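Local coordinates for designed Anbu Protein (Synthetic construct, PDB 5LOY), which forms a helical assembly and, as a designed proteasome-precursor (Anbu) protein, probably acts as an N-terminal-nucleophile hydrolase in protein degradation, at residues 18-23 / 50-55; 84-89 / 110-115; 172-177 / 213-218. All coordinates share one frame; numbering follows the deposited sequence.

Interaction 1 (18-23 / 50-55); sequences SRTNAG and GNLATT
Beside the probable active-site cleft of the Ntn-hydrolase fold, Thr20 and Asn21, closing strand 11-21 of one sheet, meet Leu52 in the first turn of helix 52-62, which follows strand 42-50 of the other sheet. The contact is light, burying 115 Å² in all, and no hydrogen bond crosses it. Its apolar pair is Thr20 CG2 and Leu52 CD1, 4.3 Å apart. One step further along the strand, Leu52 CB reaches the backbone, 4.2 Å from Asn21 O. Leu52 CG is anti to its backbone N (chi1 -175°), which carries the leucine branches out to the strand. Thr20 OG1 is turned back along its own chain, where it donates to Ser18 O over 3.0 Å from well above the carbonyl plane; it is also hydrogen-bonded to Lys32 NZ. The helix end has its own fixture. Asn51 is the N-cap, its OD1 accepting from Thr54 N at 3.2 Å on an in-plane lone pair, while its ND2 binds Asp107 O. Next to Thr20, Arg19 O is hydrogen-bonded to OG1 of Thr1, by analogy with proteasome subunits the likely nucleophile. The chemistry thus divides Thr20 in two: the hydroxyl, held by two hydrogen bonds, fixes the rotation of the side chain, and the methyl meets Leu52 CD1 by van der Waals contact, with Phe30 touching both side chains.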
loop_
_atom_site.group_PDB
_atom_site.type_symbol
_atom_site.label_atom_id
_atom_site.label_comp_id
_atom_site.label_asym_id
_atom_site.label_seq_id
_atom_site.Cartn_x
_atom_site.Cartn_y
_atom_site.Cartn_z
ATOM N N SER A 18 8.060 -13.231 9.020
ATOM C CA SER A 18 7.897 -13.893 10.321
ATOM C C SER A 18 7.536 -12.987 11.493
ATOM O O SER A 18 7.411 -13.448 12.607
ATOM C CB SER A 18 9.157 -14.695 10.665
ATOM O OG SER A 18 10.318 -13.875 10.626
ATOM N N ARG A 19 7.353 -11.705 11.252
ATOM C CA ARG A 19 7.100 -10.792 12.337
ATOM C C ARG A 19 5.618 -10.885 12.713
ATOM O O ARG A 19 4.738 -10.778 11.872
ATOM C CB ARG A 19 7.502 -9.392 11.937
ATOM C CG ARG A 19 7.455 -8.398 13.070
ATOM C CD ARG A 19 8.128 -7.089 12.682
ATOM N NE ARG A 19 9.585 -7.152 12.649
ATOM C CZ ARG A 19 10.372 -6.112 12.338
ATOM N NH1 ARG A 19 9.848 -4.951 11.998
ATOM N NH2 ARG A 19 11.682 -6.237 12.354
ATOM N N THR A 20 5.357 -11.137 13.980
ATOM C CA THR A 20 4.059 -11.590 14.401
ATOM C C THR A 20 3.632 -10.926 15.706
ATOM O O THR A 20 4.392 -10.881 16.650
ATOM C CB THR A 20 4.069 -13.126 14.637
ATOM O OG1 THR A 20 4.589 -13.797 13.482
ATOM C CG2 THR A 20 2.673 -13.658 14.896
ATOM N N ASN A 21 2.386 -10.470 15.752
ATOM C CA ASN A 21 1.746 -10.111 17.015
ATOM C C ASN A 21 1.492 -11.313 17.956
ATOM O O ASN A 21 0.628 -12.153 17.706
ATOM C CB ASN A 21 0.450 -9.359 16.760
ATOM C CG ASN A 21 0.410 -8.079 17.529
ATOM O OD1 ASN A 21 0.863 -7.038 17.024
ATOM N ND2 ASN A 21 -0.024 -8.149 18.799
ATOM N N ALA A 22 2.260 -11.402 19.033
ATOM C CA ALA A 22 2.152 -12.518 19.955
ATOM C C ALA A 22 1.700 -12.016 21.311
ATOM O O ALA A 22 2.244 -12.406 22.354
ATOM C CB ALA A 22 3.499 -13.214 20.066
ATOM N N GLY A 23 0.720 -11.129 21.306
ATOM C CA GLY A 23 0.278 -10.504 22.536
ATOM C C GLY A 23 0.863 -9.131 22.794
ATOM O O GLY A 23 1.680 -8.603 22.031
ATOM N N GLY A 50 -2.913 -13.350 10.453
ATOM C CA GLY A 50 -3.920 -12.966 11.444
ATOM C C GLY A 50 -3.545 -13.444 12.818
ATOM O O GLY A 50 -2.401 -13.660 13.122
ATOM N N ASN A 51 -4.543 -13.625 13.654
ATOM C CA ASN A 51 -4.334 -13.985 15.021
ATOM C C ASN A 51 -3.598 -15.314 15.150
ATOM O O ASN A 51 -4.037 -16.318 14.609
ATOM C CB ASN A 51 -5.678 -14.054 15.684
ATOM C CG ASN A 51 -5.568 -14.242 17.159
ATOM O OD1 ASN A 51 -5.286 -15.340 17.639
ATOM N ND2 ASN A 51 -5.763 -13.184 17.892
ATOM N N LEU A 52 -2.476 -15.310 15.864
ATOM C CA LEU A 52 -1.622 -16.491 16.005
ATOM C C LEU A 52 -2.306 -17.636 16.738
ATOM O O LEU A 52 -2.145 -18.774 16.370
ATOM C CB LEU A 52 -0.333 -16.129 16.747
ATOM C CG LEU A 52 0.715 -17.256 16.849
ATOM C CD1 LEU A 52 1.248 -17.622 15.476
ATOM C CD2 LEU A 52 1.854 -16.871 17.746
ATOM N N ALA A 53 -3.043 -17.355 17.802
ATOM C CA ALA A 53 -3.760 -18.437 18.482
ATOM C C ALA A 53 -4.717 -19.148 17.526
ATOM O O ALA A 53 -4.856 -20.370 17.571
ATOM C CB ALA A 53 -4.500 -17.946 19.719
ATOM N N THR A 54 -5.359 -18.385 16.664
ATOM C CA THR A 54 -6.281 -18.954 15.697
ATOM C C THR A 54 -5.537 -19.765 14.625
ATOM O O THR A 54 -5.896 -20.903 14.364
ATOM C CB THR A 54 -7.114 -17.847 15.043
ATOM O OG1 THR A 54 -7.861 -17.191 16.055
ATOM C CG2 THR A 54 -8.072 -18.403 13.995
ATOM N N THR A 55 -4.487 -19.205 14.027
ATOM C CA THR A 55 -3.778 -19.964 12.994
ATOM C C THR A 55 -3.172 -21.260 13.555
ATOM O O THR A 55 -3.247 -22.285 12.909
ATOM C CB THR A 55 -2.701 -19.153 12.272
ATOM O OG1 THR A 55 -1.693 -18.780 13.204
ATOM C CG2 THR A 55 -3.311 -17.928 11.664
#

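Interaction 2 (84-89 / 110-115); sequences RLVGEA and ASFILG
Val86 of helix 79-94 lies on the sheet through Phe112 and Leu114 of strand 110-118, a helix-on-sheet contact in the alpha-beta-beta-alpha sandwich of the Ntn hydrolases. The backbones pass at 8.2 Å between the CA atoms of Val86 and Phe112, and the contact buries 136 Å². Its dense part depends on how the two valine methyls are shared out. CG1, anti to the backbone N (chi1 173°), sits 3.9 Å above the plane of the Phe112 ring, displaced toward the rim. CG2 points to the other partner and stands 4.3 Å from Leu114 CD2. Phe112 and Leu114 are alternate residues of the strand and so project from the same face, whereas Ile113 between them turns to the opposite face and touches Phe144 and Ile146 of strand 143-147 in the second sheet. Phe112 also touches Val58 of helix 52-62 and Leu90, and Leu114 touches Ala82 and Ala83 of the same helix as Val86. The other flank of the helix is quite different. Arg84 and Glu88, one turn apart, are exposed, and neither reaches the strand; a long ion pair, Arg84 NE to Glu88 OE1 at 3.6 Å, joins them, and a weak one links Arg84 to Glu81. Back in the buried part, Val86 CG1 is 4.0 Å from both CG and CD1 of Phe112, which places the methyl over one side of the ring and not over its centre.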
loop_
_atom_site.group_PDB
_atom_site.type_symbol
_atom_site.label_atom_id
_atom_site.label_comp_id
_atom_site.label_asym_id
_atom_site.label_seq_id
_atom_site.Cartn_x
_atom_site.Cartn_y
_atom_site.Cartn_z
ATOM N N ARG A 84 -11.174 -26.377 0.897
ATOM C CA ARG A 84 -12.369 -26.583 1.670
ATOM C C ARG A 84 -12.073 -27.124 3.079
ATOM O O ARG A 84 -12.745 -26.752 4.040
ATOM C CB ARG A 84 -13.291 -27.538 0.929
ATOM C CG ARG A 84 -14.722 -27.465 1.380
ATOM C CD ARG A 84 -15.640 -27.894 0.254
ATOM N NE ARG A 84 -16.848 -28.528 0.772
ATOM C CZ ARG A 84 -17.562 -29.447 0.114
ATOM N NH1 ARG A 84 -17.178 -29.840 -1.109
ATOM N NH2 ARG A 84 -18.659 -29.980 0.668
ATOM N N LEU A 85 -11.069 -27.982 3.209
ATOM C CA LEU A 85 -10.662 -28.441 4.537
ATOM C C LEU A 85 -10.114 -27.309 5.401
ATOM O O LEU A 85 -10.389 -27.265 6.598
ATOM C CB LEU A 85 -9.602 -29.543 4.457
ATOM C CG LEU A 85 -10.072 -30.913 3.951
ATOM C CD1 LEU A 85 -8.863 -31.811 3.758
ATOM C CD2 LEU A 85 -11.085 -31.539 4.888
ATOM N N VAL A 86 -9.325 -26.421 4.814
ATOM C CA VAL A 86 -8.749 -25.337 5.577
ATOM C C VAL A 86 -9.850 -24.428 6.066
ATOM O O VAL A 86 -9.886 -24.030 7.237
ATOM C CB VAL A 86 -7.735 -24.535 4.753
ATOM C CG1 VAL A 86 -7.279 -23.294 5.512
ATOM C CG2 VAL A 86 -6.528 -25.405 4.393
ATOM N N GLY A 87 -10.768 -24.111 5.170
ATOM C CA GLY A 87 -11.918 -23.281 5.497
ATOM C C GLY A 87 -12.817 -23.865 6.556
ATOM O O GLY A 87 -13.301 -23.140 7.410
ATOM N N GLU A 88 -13.054 -25.169 6.505
ATOM C CA GLU A 88 -13.889 -25.808 7.515
ATOM C C GLU A 88 -13.203 -25.837 8.883
ATOM O O GLU A 88 -13.851 -25.707 9.907
ATOM C CB GLU A 88 -14.284 -27.210 7.086
ATOM C CG GLU A 88 -15.525 -27.244 6.194
ATOM C CD GLU A 88 -15.693 -28.591 5.456
ATOM O OE1 GLU A 88 -16.344 -28.617 4.373
ATOM O OE2 GLU A 88 -15.164 -29.627 5.958
ATOM N N ALA A 89 -11.889 -26.014 8.885
ATOM C CA ALA A 89 -11.112 -26.005 10.118
ATOM C C ALA A 89 -11.157 -24.619 10.767
ATOM O O ALA A 89 -11.328 -24.494 11.972
ATOM C CB ALA A 89 -9.674 -26.419 9.823
ATOM N N ALA A 110 -8.436 -14.705 11.052
ATOM C CA ALA A 110 -7.284 -15.284 10.391
ATOM C C ALA A 110 -7.577 -15.549 8.940
ATOM O O ALA A 110 -8.711 -15.527 8.500
ATOM C CB ALA A 110 -6.877 -16.573 11.081
ATOM N N SER A 111 -6.527 -15.827 8.200
ATOM C CA SER A 111 -6.612 -15.848 6.752
ATOM C C SER A 111 -5.464 -16.695 6.179
ATOM O O SER A 111 -4.389 -16.743 6.769
ATOM C CB SER A 111 -6.519 -14.402 6.261
ATOM O OG SER A 111 -6.906 -14.353 4.929
ATOM N N PHE A 112 -5.674 -17.347 5.037
ATOM C CA PHE A 112 -4.673 -18.264 4.515
ATOM C C PHE A 112 -4.533 -18.209 3.003
ATOM O O PHE A 112 -5.465 -17.834 2.279
ATOM C CB PHE A 112 -5.033 -19.697 4.895
ATOM C CG PHE A 112 -5.241 -19.913 6.378
ATOM C CD1 PHE A 112 -6.465 -19.657 6.965
ATOM C CD2 PHE A 112 -4.205 -20.366 7.173
ATOM C CE1 PHE A 112 -6.651 -19.834 8.314
ATOM C CE2 PHE A 112 -4.387 -20.559 8.510
ATOM C CZ PHE A 112 -5.612 -20.295 9.087
ATOM N N ILE A 113 -3.373 -18.657 2.531
ATOM C CA ILE A 113 -3.155 -18.940 1.129
ATOM C C ILE A 113 -2.723 -20.381 1.008
ATOM O O ILE A 113 -1.875 -20.844 1.781
ATOM C CB ILE A 113 -2.048 -18.056 0.553
ATOM C CG1 ILE A 113 -2.588 -16.645 0.364
ATOM C CG2 ILE A 113 -1.551 -18.597 -0.784
ATOM C CD1 ILE A 113 -1.505 -15.619 0.064
ATOM N N LEU A 114 -3.320 -21.104 0.070
ATOM C CA LEU A 114 -3.085 -22.525 -0.053
ATOM C C LEU A 114 -2.818 -22.805 -1.494
ATOM O O LEU A 114 -3.617 -22.450 -2.356
ATOM C CB LEU A 114 -4.322 -23.318 0.386
ATOM C CG LEU A 114 -4.173 -24.836 0.210
ATOM C CD1 LEU A 114 -3.316 -25.402 1.317
ATOM C CD2 LEU A 114 -5.500 -25.541 0.221
ATOM N N GLY A 115 -1.721 -23.479 -1.777
ATOM C CA GLY A 115 -1.440 -23.885 -3.159
ATOM C C GLY A 115 -0.562 -25.095 -3.276
ATOM O O GLY A 115 -0.014 -25.573 -2.293
#

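Interaction 3 (172-177 / 213-218); sequences CALVSF and DPYFRM
Leu174, on helix 166-183, is met by two aromatic residues from the first turn of helix 214-232. The second segment begins with Asp213, the N-cap: its OD2 accepts from Phe216 N over 3.1 Å, with an N-H...O angle of 153° and the donor 41° out of the carboxylate plane. The same oxygen forms a salt bridge with Arg207 NH2, so the carboxylate is gripped from the helix end and from strand 205-209. Pro214, exposed, opens the helix. Tyr215 then brings in the edge of its ring: CE2 is 4.0 Å from Leu174 CD1, which lies near the ring plane and not over a face. The phenol OH is hydrogen-bonded to Pro235 O of the second subunit, so the same ring serves the subunit interface. The helices 166-183 and 214-232 pack together here in an outer helical layer of the alpha-beta-beta-alpha sandwich, next to strands 191-197 and 205-209, whose Leu191 and Ile209 also touch Leu174. Phe216 comes closest. With CG anti to the backbone N (chi1 -168°), its ring extends to the neighbouring helix and presents an edge to the backbone of Leu174, CE1 standing 3.6 Å from Leu174 O and 3.9 Å from Leu174 CB. The carbonyl oxygen is near the ring plane, where it would meet the slightly positive C-H rim rather than the pi cloud. Arg217, exposed, makes a long, weak ion pair with Asp212, and Met218 packs on Pro235 of the second subunit.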
loop_
_atom_site.group_PDB
_atom_site.type_symbol
_atom_site.label_atom_id
_atom_site.label_comp_id
_atom_site.label_asym_id
_atom_site.label_seq_id
_atom_site.Cartn_x
_atom_site.Cartn_y
_atom_site.Cartn_z
ATOM N N CYS A 172 10.483 -10.640 -8.014
ATOM C CA CYS A 172 9.387 -9.725 -7.826
ATOM C C CYS A 172 8.801 -9.853 -6.431
ATOM O O CYS A 172 8.560 -8.864 -5.759
ATOM C CB CYS A 172 8.338 -10.003 -8.868
ATOM S SG CYS A 172 7.046 -8.770 -8.917
ATOM N N ALA A 173 8.625 -11.074 -5.948
ATOM C CA ALA A 173 8.212 -11.257 -4.545
ATOM C C ALA A 173 9.184 -10.596 -3.561
ATOM O O ALA A 173 8.764 -9.910 -2.645
ATOM C CB ALA A 173 8.079 -12.734 -4.207
ATOM N N LEU A 174 10.480 -10.782 -3.764
ATOM C CA LEU A 174 11.456 -10.236 -2.827
ATOM C C LEU A 174 11.471 -8.698 -2.796
ATOM O O LEU A 174 11.546 -8.072 -1.730
ATOM C CB LEU A 174 12.842 -10.800 -3.117
ATOM C CG LEU A 174 12.944 -12.296 -2.799
ATOM C CD1 LEU A 174 14.312 -12.832 -3.163
ATOM C CD2 LEU A 174 12.691 -12.575 -1.319
ATOM N N VAL A 175 11.360 -8.104 -3.968
ATOM C CA VAL A 175 11.297 -6.663 -4.095
ATOM C C VAL A 175 10.015 -6.130 -3.438
ATOM O O VAL A 175 10.028 -5.105 -2.738
ATOM C CB VAL A 175 11.380 -6.290 -5.604
ATOM C CG1 VAL A 175 10.891 -4.889 -5.858
ATOM C CG2 VAL A 175 12.812 -6.463 -6.079
ATOM N N SER A 176 8.914 -6.845 -3.647
ATOM C CA SER A 176 7.659 -6.578 -2.935
ATOM C C SER A 176 7.841 -6.548 -1.403
ATOM O O SER A 176 7.270 -5.691 -0.722
ATOM C CB SER A 176 6.617 -7.633 -3.300
ATOM O OG SER A 176 5.353 -7.264 -2.785
ATOM N N PHE A 177 8.628 -7.478 -0.868
ATOM C CA PHE A 177 8.903 -7.478 0.556
ATOM C C PHE A 177 9.780 -6.330 0.969
ATOM O O PHE A 177 9.579 -5.741 2.032
ATOM C CB PHE A 177 9.534 -8.791 1.006
ATOM C CG PHE A 177 8.526 -9.820 1.348
ATOM C CD1 PHE A 177 7.914 -10.555 0.347
ATOM C CD2 PHE A 177 8.141 -10.032 2.663
ATOM C CE1 PHE A 177 6.946 -11.492 0.640
ATOM C CE2 PHE A 177 7.154 -10.962 2.963
ATOM C CZ PHE A 177 6.550 -11.685 1.950
ATOM N N ASP A 213 21.695 -12.274 4.709
ATOM C CA ASP A 213 21.735 -12.972 3.433
ATOM C C ASP A 213 22.391 -12.132 2.337
ATOM O O ASP A 213 21.876 -11.076 1.993
ATOM C CB ASP A 213 20.342 -13.368 2.971
ATOM C CG ASP A 213 20.385 -14.260 1.754
ATOM O OD1 ASP A 213 21.058 -15.302 1.825
ATOM O OD2 ASP A 213 19.764 -13.921 0.721
ATOM N N PRO A 214 23.514 -12.609 1.770
ATOM C CA PRO A 214 24.206 -11.821 0.741
ATOM C C PRO A 214 23.343 -11.510 -0.467
ATOM O O PRO A 214 23.347 -10.389 -0.927
ATOM C CB PRO A 214 25.385 -12.713 0.344
ATOM C CG PRO A 214 25.666 -13.516 1.572
ATOM C CD PRO A 214 24.301 -13.795 2.163
ATOM N N TYR A 215 22.592 -12.478 -0.969
ATOM C CA TYR A 215 21.801 -12.232 -2.159
ATOM C C TYR A 215 20.751 -11.140 -1.908
ATOM O O TYR A 215 20.629 -10.193 -2.718
ATOM C CB TYR A 215 21.120 -13.490 -2.681
ATOM C CG TYR A 215 20.182 -13.194 -3.840
ATOM C CD1 TYR A 215 20.670 -12.834 -5.086
ATOM C CD2 TYR A 215 18.817 -13.250 -3.678
ATOM C CE1 TYR A 215 19.818 -12.556 -6.133
ATOM C CE2 TYR A 215 17.950 -12.988 -4.718
ATOM C CZ TYR A 215 18.446 -12.638 -5.943
ATOM O OH TYR A 215 17.544 -12.360 -6.965
ATOM N N PHE A 216 20.001 -11.255 -0.807
ATOM C CA PHE A 216 18.922 -10.301 -0.559
ATOM C C PHE A 216 19.499 -8.900 -0.334
ATOM O O PHE A 216 18.909 -7.931 -0.782
ATOM C CB PHE A 216 18.014 -10.750 0.594
ATOM C CG PHE A 216 16.712 -9.961 0.708
ATOM C CD1 PHE A 216 15.928 -9.674 -0.395
ATOM C CD2 PHE A 216 16.274 -9.529 1.937
ATOM C CE1 PHE A 216 14.726 -8.967 -0.270
ATOM C CE2 PHE A 216 15.083 -8.824 2.071
ATOM C CZ PHE A 216 14.310 -8.529 0.968
ATOM N N ARG A 217 20.667 -8.805 0.295
ATOM C CA ARG A 217 21.374 -7.524 0.397
ATOM C C ARG A 217 21.760 -6.939 -0.948
ATOM O O ARG A 217 21.569 -5.759 -1.167
ATOM C CB ARG A 217 22.651 -7.658 1.190
ATOM C CG ARG A 217 22.475 -7.481 2.677
ATOM C CD ARG A 217 23.833 -7.271 3.356
ATOM N NE ARG A 217 23.664 -7.401 4.794
ATOM C CZ ARG A 217 24.653 -7.543 5.663
ATOM N NH1 ARG A 217 25.920 -7.594 5.256
ATOM N NH2 ARG A 217 24.364 -7.654 6.955
ATOM N N MET A 218 22.300 -7.767 -1.839
ATOM C CA MET A 218 22.653 -7.324 -3.171
ATOM C C MET A 218 21.424 -6.843 -3.916
ATOM O O MET A 218 21.464 -5.835 -4.595
ATOM C CB MET A 218 23.314 -8.429 -3.981
ATOM C CG MET A 218 24.413 -7.934 -4.907
ATOM S SD MET A 218 25.371 -9.216 -5.785
ATOM C CE MET A 218 24.276 -10.633 -6.040
#

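How the interactions relate
Interactions 1 and 2 are neighbours on the side of helix 52-62: their centres are 16 Å apart, and the helix begun in interaction 1 touches the strand of interaction 2, while interaction 1 also reaches across to the other sheet. Thr54 CG2 lies 3.6 Å from Ala110 CB, and Thr55 CG2 is 4.2 Å from Phe112 CZ. Interaction 3 stands apart, with centres 24 Å from interaction 1 and 28 Å from interaction 2; it and interaction 2 lie on opposite sides of the chain centre, consistent with the two helical layers flanking the sandwich. Interaction 1 borders Thr1, the probable nucleophile. Interaction 3 alone touches the second subunit, and its nearest atoms remain about 7 Å from interaction 1.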